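Local coordinates for hexokinase (Schistosoma mansoni, PDB 1BDG), which catalyses the ATP-dependent phosphorylation of glucose, mannose, fructose and other hexoses to their 6-phosphates, the entry step of glycolysis, at residues Cys384-Ile389 and Lys419-Asn424; Lys211-Leu216 and Ala225-Ser230; Lys17-Ser22 and Glu368-Arg373. One frame throughout, in Å; residues are numbered along the deposited sequence.

Contact 1 (Cys384-Ile389 and Lys419-Asn424); sequences CILRRI and KLKPKN. With SO4 (sulfate ion), chain E.
Leu386 overlaps the turn that follows helix 409-420: its CB lies 3.8 Å from Pro422 CD, while CD1 meets Lys421 CB at 3.9 Å. The proline ring wedges in between this leucine and Arg387, with its CG 3.6 Å from the carbonyl O of Leu386 and 4.0 Å from the CG of Arg387. From that point the arginine chain runs extended to NE (chi2 -154°), reaching past the ring to the last turn of the neighbouring helix. There the edge of the guanidinium is presented to the carbonyl O of Leu420, which takes weak, bent bonds from Arg387 NE (2.8 Å) and Arg387 NH2 (2.6 Å). On the inner side Leu386 and Lys421 pack on Phe427 of strand 426-431. Arg388 points the other way, to a salt bridge with Glu228 and to a sulfate, probably from the crystallisation liquor, whose fit is doubtful. The contact thus ties the C-terminal ends of two helices of the large subdomain together by an apolar wedge and a fork of two N-H groups on one carbonyl. The positive guanidinium of Arg387 at the C-terminal end of helix 409-420 probably gains from the partial negative charge of the helix end.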
ATOM      1  N   CYS A 384      15.083  -6.541  -2.584  1.00 18.62           N
ATOM      2  CA  CYS A 384      14.759  -7.899  -2.976  1.00 18.33           C
ATOM      3  C   CYS A 384      14.258  -7.940  -4.408  1.00 18.45           C
ATOM      4  O   CYS A 384      14.533  -8.893  -5.138  1.00 18.30           O
ATOM      5  CB  CYS A 384      13.694  -8.489  -2.074  1.00 19.60           C
ATOM      6  SG  CYS A 384      12.920  -9.892  -2.875  1.00 26.54           S
ATOM      7  N   ILE A 385      13.487  -6.925  -4.791  1.00 18.40           N
ATOM      8  CA  ILE A 385      12.941  -6.816  -6.143  1.00 17.54           C
ATOM      9  C   ILE A 385      14.095  -6.607  -7.114  1.00 17.57           C
ATOM     10  O   ILE A 385      14.199  -7.285  -8.133  1.00 18.59           O
ATOM     11  CB  ILE A 385      11.941  -5.643  -6.238  1.00 16.49           C
ATOM     12  CG1 ILE A 385      10.617  -6.018  -5.569  1.00 17.13           C
ATOM     13  CG2 ILE A 385      11.721  -5.245  -7.664  1.00 17.57           C
ATOM     14  CD1 ILE A 385       9.958  -7.247  -6.146  1.00 15.72           C
ATOM     15  N   LEU A 386      14.981  -5.684  -6.771  1.00 18.19           N
ATOM     16  CA  LEU A 386      16.154  -5.383  -7.587  1.00 17.65           C
ATOM     17  C   LEU A 386      17.024  -6.633  -7.761  1.00 16.20           C
ATOM     18  O   LEU A 386      17.739  -6.764  -8.754  1.00 15.84           O
ATOM     19  CB  LEU A 386      16.985  -4.262  -6.943  1.00 15.01           C
ATOM     20  CG  LEU A 386      16.301  -2.913  -6.773  1.00 11.52           C
ATOM     21  CD1 LEU A 386      17.338  -1.889  -6.409  1.00 12.36           C
ATOM     22  CD2 LEU A 386      15.603  -2.510  -8.044  1.00 10.73           C
ATOM     23  N   ARG A 387      16.991  -7.516  -6.769  1.00 16.05           N
ATOM     24  CA  ARG A 387      17.755  -8.755  -6.827  1.00 16.91           C
ATOM     25  C   ARG A 387      17.079  -9.782  -7.723  1.00 16.09           C
ATOM     26  O   ARG A 387      17.696 -10.751  -8.139  1.00 15.24           O
ATOM     27  CB  ARG A 387      17.946  -9.337  -5.433  1.00 17.72           C
ATOM     28  CG  ARG A 387      18.901  -8.540  -4.590  1.00 19.27           C
ATOM     29  CD  ARG A 387      19.564  -9.392  -3.531  1.00 19.99           C
ATOM     30  NE  ARG A 387      20.165  -8.559  -2.493  1.00 20.10           N
ATOM     31  CZ  ARG A 387      20.014  -8.766  -1.186  1.00 20.89           C
ATOM     32  NH1 ARG A 387      19.287  -9.786  -0.736  1.00 17.73           N
ATOM     33  NH2 ARG A 387      20.608  -7.952  -0.326  1.00 20.30           N
ATOM     34  N   ARG A 388      15.803  -9.554  -8.004  1.00 16.31           N
ATOM     35  CA  ARG A 388      15.017 -10.427  -8.855  1.00 17.95           C
ATOM     36  C   ARG A 388      15.038  -9.856 -10.261  1.00 17.73           C
ATOM     37  O   ARG A 388      15.566 -10.482 -11.174  1.00 20.13           O
ATOM     38  CB  ARG A 388      13.592 -10.531  -8.311  1.00 17.93           C
ATOM     39  CG  ARG A 388      12.627 -11.256  -9.197  1.00 17.71           C
ATOM     40  CD  ARG A 388      11.554 -11.940  -8.364  1.00 17.32           C
ATOM     41  NE  ARG A 388      11.960 -13.280  -7.921  1.00 18.79           N
ATOM     42  CZ  ARG A 388      12.144 -14.337  -8.719  1.00 15.41           C
ATOM     43  NH1 ARG A 388      11.969 -14.256 -10.026  1.00 16.08           N
ATOM     44  NH2 ARG A 388      12.492 -15.492  -8.197  1.00 17.93           N
ATOM     45  N   ILE A 389      14.489  -8.661 -10.442  1.00 17.22           N
ATOM     46  CA  ILE A 389      14.501  -8.013 -11.751  1.00 18.01           C
ATOM     47  C   ILE A 389      15.901  -8.158 -12.381  1.00 19.60           C
ATOM     48  O   ILE A 389      16.031  -8.548 -13.541  1.00 20.04           O
ATOM     49  CB  ILE A 389      14.087  -6.521 -11.626  1.00 17.45           C
ATOM     50  CG1 ILE A 389      12.569  -6.416 -11.496  1.00 18.87           C
ATOM     51  CG2 ILE A 389      14.575  -5.710 -12.790  1.00 18.89           C
ATOM     52  CD1 ILE A 389      12.000  -5.134 -12.013  1.00 19.64           C
ATOM     53  N   LYS A 419      22.147  -0.691   1.033  1.00 21.06           N
ATOM     54  CA  LYS A 419      23.057  -1.673   1.640  1.00 20.91           C
ATOM     55  C   LYS A 419      22.783  -3.088   1.140  1.00 20.54           C
ATOM     56  O   LYS A 419      23.607  -3.982   1.333  1.00 20.26           O
ATOM     57  CB  LYS A 419      22.929  -1.674   3.170  1.00 21.71           C
ATOM     58  CG  LYS A 419      23.533  -0.472   3.852  1.00 21.72           C
ATOM     59  CD  LYS A 419      23.041  -0.359   5.274  1.00 22.01           C
ATOM     60  CE  LYS A 419      23.527   0.922   5.910  1.00 21.38           C
ATOM     61  NZ  LYS A 419      23.176   2.103   5.074  1.00 26.03           N
ATOM     62  N   LEU A 420      21.604  -3.295   0.546  1.00 21.46           N
ATOM     63  CA  LEU A 420      21.187  -4.612   0.060  1.00 20.40           C
ATOM     64  C   LEU A 420      20.982  -4.769  -1.443  1.00 20.26           C
ATOM     65  O   LEU A 420      20.732  -5.886  -1.908  1.00 21.67           O
ATOM     66  CB  LEU A 420      19.895  -5.025   0.755  1.00 17.56           C
ATOM     67  CG  LEU A 420      19.861  -4.811   2.257  1.00 18.94           C
ATOM     68  CD1 LEU A 420      18.563  -5.331   2.835  1.00 17.94           C
ATOM     69  CD2 LEU A 420      21.058  -5.517   2.879  1.00 18.78           C
ATOM     70  N   LYS A 421      21.038  -3.682  -2.205  1.00 18.88           N
ATOM     71  CA  LYS A 421      20.826  -3.806  -3.646  1.00 20.95           C
ATOM     72  C   LYS A 421      22.036  -4.403  -4.319  1.00 20.39           C
ATOM     73  O   LYS A 421      23.114  -4.428  -3.731  1.00 20.84           O
ATOM     74  CB  LYS A 421      20.512  -2.449  -4.294  1.00 19.89           C
ATOM     75  CG  LYS A 421      21.675  -1.503  -4.385  1.00 19.55           C
ATOM     76  CD  LYS A 421      21.252  -0.190  -5.006  1.00 21.17           C
ATOM     77  CE  LYS A 421      22.465   0.727  -5.185  1.00 21.63           C
ATOM     78  NZ  LYS A 421      23.532   0.075  -6.010  1.00 20.42           N
ATOM     79  N   PRO A 422      21.855  -4.968  -5.537  1.00 20.78           N
ATOM     80  CA  PRO A 422      22.984  -5.554  -6.273  1.00 22.03           C
ATOM     81  C   PRO A 422      23.992  -4.410  -6.487  1.00 23.25           C
ATOM     82  O   PRO A 422      23.626  -3.348  -7.020  1.00 25.04           O
ATOM     83  CB  PRO A 422      22.338  -5.972  -7.600  1.00 19.41           C
ATOM     84  CG  PRO A 422      20.980  -6.348  -7.200  1.00 19.23           C
ATOM     85  CD  PRO A 422      20.592  -5.225  -6.254  1.00 20.75           C
ATOM     86  N   LYS A 423      25.237  -4.614  -6.066  1.00 22.62           N
ATOM     87  CA  LYS A 423      26.267  -3.593  -6.185  1.00 25.79           C
ATOM     88  C   LYS A 423      26.383  -2.922  -7.568  1.00 27.88           C
ATOM     89  O   LYS A 423      26.865  -1.780  -7.677  1.00 30.03           O
ATOM     90  CB  LYS A 423      27.603  -4.157  -5.767  1.00 24.55           C
ATOM     91  N   ASN A 424      25.936  -3.604  -8.616  1.00 27.89           N
ATOM     92  CA  ASN A 424      26.038  -3.046  -9.950  1.00 27.43           C
ATOM     93  C   ASN A 424      24.705  -2.548 -10.468  1.00 27.62           C
ATOM     94  O   ASN A 424      24.573  -2.306 -11.668  1.00 28.75           O
ATOM     95  CB  ASN A 424      26.597  -4.089 -10.916  1.00 29.29           C
ATOM     96  CG  ASN A 424      27.980  -4.583 -10.522  1.00 32.02           C
ATOM     97  OD1 ASN A 424      28.449  -5.609 -11.037  1.00 31.55           O
ATOM     98  ND2 ASN A 424      28.642  -3.871  -9.604  1.00 32.32           N
TER
HETATM   99  S   SO4 E 504      13.918 -17.411  -9.746  1.00 38.87           S
HETATM  100  O1  SO4 E 504      14.472 -17.231  -8.428  1.00 40.23           O
HETATM  101  O2  SO4 E 504      13.748 -16.131 -10.367  1.00 37.97           O
HETATM  102  O3  SO4 E 504      14.824 -18.215 -10.529  1.00 37.13           O
HETATM  103  O4  SO4 E 504      12.637 -18.063  -9.656  1.00 36.46           O

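Contact 2 (Lys211-Leu216 and Ala225-Ser230); sequences KCAVGL and AYIEDS
Tyr226 sits across from Val214 in a beta hairpin of the large subdomain, whose actin-like ATPase fold is built round this mixed sheet. The two form an antiparallel non-hydrogen-bonded pair, with both side chains on the same face. Tyr226 CB lies 3.5 Å from the carbonyl O of Ala213 and packs on Val214 CG2. CG then stands between the backbone N and the carbonyl carbon (chi1 72°), and the ring leaves the hairpin partner to pack against Ile246 of strand 243-247, Met53 and Ile389 of helix 357-389. At the tip, OH donates to Glu228 OE1 at 2.7 Å, the carboxylate oxygen lying at the ring edge, in plane, and using its anti lone pair. The side chain therefore spans two residues of its own strand, and the bond at its tip probably steadies the ring.

Beside the pair, Ile227 N bonds Ala213 O at 3.0 Å, and Gly215 N bonds Ala225 O at 2.8 Å. Ile227, extended at chi2, carries CD1 to 4.2 Å from Ala213 CB. Ala225 occupies the opposite face from Tyr226, its side chain about 8 Å from the bound glucose and about 6 Å from those of Asn196 and Asn223, both substrate-binding. The other oxygen of the carboxylate, Glu228 OE2, is met on its anti side by Asp229 N, 2.9 Å away and 27° out of the carboxylate plane.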
ATOM      1  N   LYS A 211      12.875   3.414 -18.203  1.00 22.47           N
ATOM      2  CA  LYS A 211      13.596   2.467 -17.375  1.00 20.67           C
ATOM      3  C   LYS A 211      12.844   1.958 -16.151  1.00 20.58           C
ATOM      4  O   LYS A 211      13.368   1.152 -15.393  1.00 21.92           O
ATOM      5  CB  LYS A 211      14.917   3.072 -16.961  1.00 20.33           C
ATOM      6  N   CYS A 212      11.615   2.413 -15.964  1.00 19.93           N
ATOM      7  CA  CYS A 212      10.809   1.987 -14.825  1.00 20.90           C
ATOM      8  C   CYS A 212      10.349   0.545 -14.937  1.00 21.49           C
ATOM      9  O   CYS A 212       9.513   0.224 -15.791  1.00 22.02           O
ATOM     10  CB  CYS A 212       9.565   2.850 -14.729  1.00 22.68           C
ATOM     11  SG  CYS A 212       8.779   2.875 -13.092  1.00 22.62           S
ATOM     12  N   ALA A 213      10.841  -0.312 -14.051  1.00 21.04           N
ATOM     13  CA  ALA A 213      10.450  -1.717 -14.070  1.00 20.09           C
ATOM     14  C   ALA A 213       9.747  -2.164 -12.779  1.00 20.54           C
ATOM     15  O   ALA A 213       9.378  -3.339 -12.646  1.00 21.38           O
ATOM     16  CB  ALA A 213      11.651  -2.589 -14.345  1.00 20.35           C
ATOM     17  N   VAL A 214       9.523  -1.227 -11.854  1.00 19.44           N
ATOM     18  CA  VAL A 214       8.873  -1.530 -10.575  1.00 16.32           C
ATOM     19  C   VAL A 214       7.816  -0.477 -10.237  1.00 15.40           C
ATOM     20  O   VAL A 214       7.920   0.671 -10.654  1.00 15.74           O
ATOM     21  CB  VAL A 214       9.909  -1.584  -9.429  1.00 15.16           C
ATOM     22  CG1 VAL A 214       9.303  -2.173  -8.202  1.00 13.17           C
ATOM     23  CG2 VAL A 214      11.102  -2.397  -9.835  1.00 16.55           C
ATOM     24  N   GLY A 215       6.794  -0.874  -9.491  1.00 14.51           N
ATOM     25  CA  GLY A 215       5.747   0.048  -9.101  1.00 13.42           C
ATOM     26  C   GLY A 215       5.496  -0.158  -7.626  1.00 13.50           C
ATOM     27  O   GLY A 215       4.817  -1.110  -7.256  1.00 16.51           O
ATOM     28  N   LEU A 216       6.054   0.701  -6.782  1.00 12.01           N
ATOM     29  CA  LEU A 216       5.909   0.570  -5.331  1.00 12.09           C
ATOM     30  C   LEU A 216       4.824   1.412  -4.676  1.00 11.02           C
ATOM     31  O   LEU A 216       4.740   2.611  -4.905  1.00 13.27           O
ATOM     32  CB  LEU A 216       7.254   0.873  -4.661  1.00 13.48           C
ATOM     33  CG  LEU A 216       7.374   0.918  -3.138  1.00 12.73           C
ATOM     34  CD1 LEU A 216       7.055  -0.444  -2.519  1.00 11.70           C
ATOM     35  CD2 LEU A 216       8.778   1.349  -2.775  1.00 11.39           C
ATOM     36  N   ALA A 225       4.979  -4.233  -7.556  1.00 15.87           N
ATOM     37  CA  ALA A 225       4.696  -4.952  -8.777  1.00 14.06           C
ATOM     38  C   ALA A 225       5.940  -4.713  -9.593  1.00 16.26           C
ATOM     39  O   ALA A 225       6.547  -3.650  -9.477  1.00 17.01           O
ATOM     40  CB  ALA A 225       3.501  -4.356  -9.456  1.00 14.56           C
ATOM     41  N   TYR A 226       6.348  -5.690 -10.392  1.00 15.54           N
ATOM     42  CA  TYR A 226       7.553  -5.538 -11.199  1.00 16.49           C
ATOM     43  C   TYR A 226       7.453  -6.307 -12.526  1.00 14.73           C
ATOM     44  O   TYR A 226       6.599  -7.179 -12.674  1.00 15.29           O
ATOM     45  CB  TYR A 226       8.779  -5.983 -10.373  1.00 14.34           C
ATOM     46  CG  TYR A 226       8.880  -7.471 -10.167  1.00 15.53           C
ATOM     47  CD1 TYR A 226       8.133  -8.109  -9.190  1.00 16.18           C
ATOM     48  CD2 TYR A 226       9.678  -8.255 -11.002  1.00 16.21           C
ATOM     49  CE1 TYR A 226       8.171  -9.508  -9.057  1.00 18.58           C
ATOM     50  CE2 TYR A 226       9.727  -9.637 -10.880  1.00 15.16           C
ATOM     51  CZ  TYR A 226       8.972 -10.262  -9.914  1.00 17.45           C
ATOM     52  OH  TYR A 226       8.993 -11.635  -9.813  1.00 17.13           O
ATOM     53  N   ILE A 227       8.285  -5.968 -13.509  1.00 16.58           N
ATOM     54  CA  ILE A 227       8.239  -6.697 -14.780  1.00 17.48           C
ATOM     55  C   ILE A 227       9.043  -7.987 -14.636  1.00 17.06           C
ATOM     56  O   ILE A 227      10.181  -7.954 -14.174  1.00 15.70           O
ATOM     57  CB  ILE A 227       8.767  -5.881 -15.981  1.00 14.80           C
ATOM     58  CG1 ILE A 227       8.115  -4.494 -16.030  1.00 14.37           C
ATOM     59  CG2 ILE A 227       8.362  -6.586 -17.276  1.00 14.65           C
ATOM     60  CD1 ILE A 227       8.673  -3.574 -17.109  1.00  9.97           C
ATOM     61  N   GLU A 228       8.448  -9.109 -15.035  1.00 16.68           N
ATOM     62  CA  GLU A 228       9.083 -10.421 -14.925  1.00 17.35           C
ATOM     63  C   GLU A 228       9.125 -11.203 -16.233  1.00 17.18           C
ATOM     64  O   GLU A 228       8.450 -10.882 -17.197  1.00 20.28           O
ATOM     65  CB  GLU A 228       8.351 -11.253 -13.855  1.00 16.98           C
ATOM     66  CG  GLU A 228       8.686 -12.754 -13.785  1.00 16.43           C
ATOM     67  CD  GLU A 228      10.019 -13.045 -13.147  1.00 18.59           C
ATOM     68  OE1 GLU A 228      10.119 -12.840 -11.927  1.00 19.93           O
ATOM     69  OE2 GLU A 228      10.962 -13.482 -13.848  1.00 17.88           O
ATOM     70  N   ASP A 229       9.968 -12.222 -16.238  1.00 18.94           N
ATOM     71  CA  ASP A 229      10.189 -13.145 -17.339  1.00 17.17           C
ATOM     72  C   ASP A 229       8.965 -14.089 -17.350  1.00 17.85           C
ATOM     73  O   ASP A 229       8.784 -14.909 -16.455  1.00 18.80           O
ATOM     74  CB  ASP A 229      11.472 -13.909 -16.982  1.00 16.51           C
ATOM     75  CG  ASP A 229      12.045 -14.709 -18.118  1.00 17.85           C
ATOM     76  OD1 ASP A 229      11.386 -15.642 -18.610  1.00 18.08           O
ATOM     77  OD2 ASP A 229      13.211 -14.447 -18.468  1.00 20.27           O
ATOM     78  N   SER A 230       8.131 -14.005 -18.370  1.00 20.33           N
ATOM     79  CA  SER A 230       6.953 -14.863 -18.425  1.00 20.68           C
ATOM     80  C   SER A 230       7.268 -16.337 -18.663  1.00 20.68           C
ATOM     81  O   SER A 230       6.380 -17.099 -19.060  1.00 22.64           O
ATOM     82  CB  SER A 230       5.979 -14.375 -19.494  1.00 19.83           C
ATOM     83  OG  SER A 230       6.564 -14.521 -20.774  1.00 20.30           O
TER

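Contact 3 (Lys17-Ser22 and Glu368-Arg373); sequences KPFDLS and EMVVKR
The backbone N of Asp20 bonds Lys17 O at 2.8 Å, closing a short 3-10 turn from which Phe19 is directed at helix 357-389. Asp20 itself is the centre of an inverse gamma turn, so the chain kinks there. The aromatic ring reaches the helix between Val370 and Arg373. Its CD2 stands 3.5 Å above the guanidinium plane of Arg373, over the centre of that group, while CE2 lies 3.4 Å from Arg373 NH2. Ring and guanidinium are inclined by 47°, so they do not lie flat on one another. Arg373 leaves the helix extended, then folds at chi3 (67°), which brings one face of the guanidinium to Phe19 CD2 and CE2. That pose also brings NH1 to Asp267, with which it forms a salt bridge; the charge is thus paired while one face of the group is given over to the phenylalanine.

On the other side of the ring's base, Met369 curls at its thioether so that CE arrives 3.8 Å from Asp20 CB and 4.3 Å from Phe19 CB. Val370 completes the apolar patch, its CG2 resting 4.0 Å from Phe19 CE2. The side chain of Val370 is also about 5 Å from that of Leu328, by similarity part of the ATP site; otherwise this is packing of the N-terminal segment on the large subdomain.

The contact joins the loop between helices 5-16 and 23-41 to the middle of helix 357-389. Ser22 caps the start of helix 23-41, and its N bonds Asp25, an exchange consistent with a capping box. Behind the patch, Val370 packs on Leu291, Leu294 and Ile298 of helix 288-304, and Tyr26 of helix 23-41 lies against both Leu21 and Arg373.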
ATOM      1  N   LYS A  17      13.518  -2.183  22.300  1.00 19.77           N
ATOM      2  CA  LYS A  17      14.721  -2.722  21.673  1.00 19.66           C
ATOM      3  C   LYS A  17      14.432  -3.744  20.555  1.00 17.54           C
ATOM      4  O   LYS A  17      15.101  -3.743  19.530  1.00 18.06           O
ATOM      5  CB  LYS A  17      15.688  -3.280  22.730  1.00 20.89           C
ATOM      6  CG  LYS A  17      17.134  -3.285  22.280  1.00 20.52           C
ATOM      7  CD  LYS A  17      18.112  -3.465  23.416  1.00 18.05           C
ATOM      8  CE  LYS A  17      19.456  -3.858  22.817  1.00 22.80           C
ATOM      9  NZ  LYS A  17      20.572  -4.046  23.782  1.00 23.42           N
ATOM     10  N   PRO A  18      13.396  -4.587  20.707  1.00 16.33           N
ATOM     11  CA  PRO A  18      13.107  -5.557  19.649  1.00 17.04           C
ATOM     12  C   PRO A  18      12.765  -4.930  18.311  1.00 17.81           C
ATOM     13  O   PRO A  18      12.610  -5.656  17.337  1.00 18.18           O
ATOM     14  CB  PRO A  18      11.923  -6.330  20.211  1.00 15.49           C
ATOM     15  CG  PRO A  18      12.231  -6.358  21.641  1.00 17.08           C
ATOM     16  CD  PRO A  18      12.600  -4.907  21.898  1.00 17.29           C
ATOM     17  N   PHE A  19      12.551  -3.608  18.290  1.00 18.25           N
ATOM     18  CA  PHE A  19      12.256  -2.869  17.049  1.00 16.04           C
ATOM     19  C   PHE A  19      13.555  -2.425  16.384  1.00 16.32           C
ATOM     20  O   PHE A  19      13.570  -2.154  15.194  1.00 15.95           O
ATOM     21  CB  PHE A  19      11.433  -1.610  17.314  1.00 13.82           C
ATOM     22  CG  PHE A  19       9.998  -1.862  17.598  1.00 13.03           C
ATOM     23  CD1 PHE A  19       9.585  -2.252  18.866  1.00 13.11           C
ATOM     24  CD2 PHE A  19       9.045  -1.657  16.620  1.00 13.38           C
ATOM     25  CE1 PHE A  19       8.242  -2.431  19.166  1.00 11.36           C
ATOM     26  CE2 PHE A  19       7.680  -1.836  16.910  1.00 15.65           C
ATOM     27  CZ  PHE A  19       7.283  -2.224  18.193  1.00 12.79           C
ATOM     28  N   ASP A  20      14.616  -2.292  17.180  1.00 16.20           N
ATOM     29  CA  ASP A  20      15.919  -1.863  16.693  1.00 18.34           C
ATOM     30  C   ASP A  20      16.654  -2.978  15.934  1.00 19.69           C
ATOM     31  O   ASP A  20      17.579  -3.603  16.458  1.00 21.46           O
ATOM     32  CB  ASP A  20      16.777  -1.356  17.852  1.00 18.15           C
ATOM     33  CG  ASP A  20      18.104  -0.788  17.388  1.00 21.39           C
ATOM     34  OD1 ASP A  20      18.153  -0.171  16.304  1.00 23.85           O
ATOM     35  OD2 ASP A  20      19.106  -0.952  18.105  1.00 23.62           O
ATOM     36  N   LEU A  21      16.245  -3.211  14.688  1.00 20.55           N
ATOM     37  CA  LEU A  21      16.843  -4.248  13.848  1.00 18.60           C
ATOM     38  C   LEU A  21      18.162  -3.824  13.217  1.00 17.16           C
ATOM     39  O   LEU A  21      18.428  -2.643  13.036  1.00 14.92           O
ATOM     40  CB  LEU A  21      15.842  -4.715  12.788  1.00 18.25           C
ATOM     41  CG  LEU A  21      14.496  -5.172  13.371  1.00 17.59           C
ATOM     42  CD1 LEU A  21      13.820  -6.137  12.410  1.00 16.52           C
ATOM     43  CD2 LEU A  21      14.708  -5.854  14.723  1.00 17.63           C
ATOM     44  N   SER A  22      18.970  -4.821  12.881  1.00 17.97           N
ATOM     45  CA  SER A  22      20.293  -4.632  12.299  1.00 18.98           C
ATOM     46  C   SER A  22      20.313  -4.810  10.787  1.00 17.47           C
ATOM     47  O   SER A  22      19.437  -5.448  10.236  1.00 19.57           O
ATOM     48  CB  SER A  22      21.263  -5.655  12.933  1.00 21.82           C
ATOM     49  OG  SER A  22      20.884  -7.006  12.661  1.00 19.86           O
ATOM     50  N   GLU A 368       9.544   7.256  16.387  1.00 18.93           N
ATOM     51  CA  GLU A 368      10.807   7.067  15.673  1.00 19.08           C
ATOM     52  C   GLU A 368      11.136   5.580  15.471  1.00 19.04           C
ATOM     53  O   GLU A 368      11.532   5.172  14.384  1.00 18.61           O
ATOM     54  CB  GLU A 368      11.959   7.743  16.447  1.00 21.24           C
ATOM     55  CG  GLU A 368      13.345   7.421  15.899  1.00 25.04           C
ATOM     56  CD  GLU A 368      14.481   7.738  16.874  1.00 28.00           C
ATOM     57  OE1 GLU A 368      14.650   7.007  17.881  1.00 27.52           O
ATOM     58  OE2 GLU A 368      15.235   8.702  16.613  1.00 29.56           O
ATOM     59  N   MET A 369      10.991   4.782  16.526  1.00 18.01           N
ATOM     60  CA  MET A 369      11.276   3.358  16.450  1.00 17.42           C
ATOM     61  C   MET A 369      10.397   2.708  15.405  1.00 17.65           C
ATOM     62  O   MET A 369      10.890   2.079  14.466  1.00 19.25           O
ATOM     63  CB  MET A 369      11.040   2.660  17.795  1.00 17.54           C
ATOM     64  CG  MET A 369      12.042   2.995  18.874  1.00 16.47           C
ATOM     65  SD  MET A 369      13.721   2.934  18.298  1.00 13.80           S
ATOM     66  CE  MET A 369      14.194   1.305  18.786  1.00 13.04           C
ATOM     67  N   VAL A 370       9.094   2.900  15.553  1.00 16.76           N
ATOM     68  CA  VAL A 370       8.129   2.321  14.643  1.00 15.68           C
ATOM     69  C   VAL A 370       8.302   2.772  13.208  1.00 15.43           C
ATOM     70  O   VAL A 370       8.304   1.959  12.304  1.00 17.58           O
ATOM     71  CB  VAL A 370       6.701   2.625  15.109  1.00 15.53           C
ATOM     72  CG1 VAL A 370       5.676   2.136  14.086  1.00  9.58           C
ATOM     73  CG2 VAL A 370       6.472   1.983  16.484  1.00 13.79           C
ATOM     74  N   VAL A 371       8.471   4.068  13.005  1.00 16.99           N
ATOM     75  CA  VAL A 371       8.613   4.633  11.667  1.00 17.83           C
ATOM     76  C   VAL A 371       9.943   4.301  10.999  1.00 15.89           C
ATOM     77  O   VAL A 371      10.002   4.177   9.775  1.00 14.46           O
ATOM     78  CB  VAL A 371       8.344   6.177  11.691  1.00 20.05           C
ATOM     79  CG1 VAL A 371       9.296   6.918  10.757  1.00 20.93           C
ATOM     80  CG2 VAL A 371       6.879   6.458  11.329  1.00 17.86           C
ATOM     81  N   LYS A 372      10.994   4.143  11.800  1.00 15.60           N
ATOM     82  CA  LYS A 372      12.326   3.810  11.292  1.00 14.16           C
ATOM     83  C   LYS A 372      12.363   2.407  10.691  1.00 13.83           C
ATOM     84  O   LYS A 372      12.888   2.198   9.594  1.00 13.27           O
ATOM     85  CB  LYS A 372      13.347   3.895  12.414  1.00 15.17           C
ATOM     86  CG  LYS A 372      14.184   5.149  12.426  1.00 16.24           C
ATOM     87  CD  LYS A 372      15.680   4.843  12.591  1.00 17.48           C
ATOM     88  N   ARG A 373      11.812   1.446  11.431  1.00 13.07           N
ATOM     89  CA  ARG A 373      11.756   0.057  10.991  1.00 12.60           C
ATOM     90  C   ARG A 373      10.819  -0.109   9.795  1.00 14.95           C
ATOM     91  O   ARG A 373      11.018  -0.988   8.953  1.00 15.92           O
ATOM     92  CB  ARG A 373      11.256  -0.816  12.125  1.00 11.64           C
ATOM     93  CG  ARG A 373      11.132  -2.282  11.780  1.00 11.16           C
ATOM     94  CD  ARG A 373      10.441  -3.035  12.893  1.00 10.16           C
ATOM     95  NE  ARG A 373       9.042  -2.643  13.040  1.00  8.36           N
ATOM     96  CZ  ARG A 373       8.133  -3.360  13.689  1.00 11.57           C
ATOM     97  NH1 ARG A 373       8.463  -4.512  14.260  1.00  9.54           N
ATOM     98  NH2 ARG A 373       6.884  -2.934  13.753  1.00 10.36           N
TER

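From the N terminus, the 17-22 loop is the first element to be used, and contact 3 closes by far the longest loop, returning only at residues 368-373. Contact 2, a hairpin closure between 211-216 and 225-230, is nested inside it. Contact 1 opens after contact 3 has closed, and its loop carries strand 393-399 and most of helix 409-420. Helix 357-389 is shared by contacts 1 and 3, whose centres are about 23 Å apart. Its C-terminal end also meets the hairpin of contact 2. The helix thus links the N-terminal helices, the central sheet and helix 409-420.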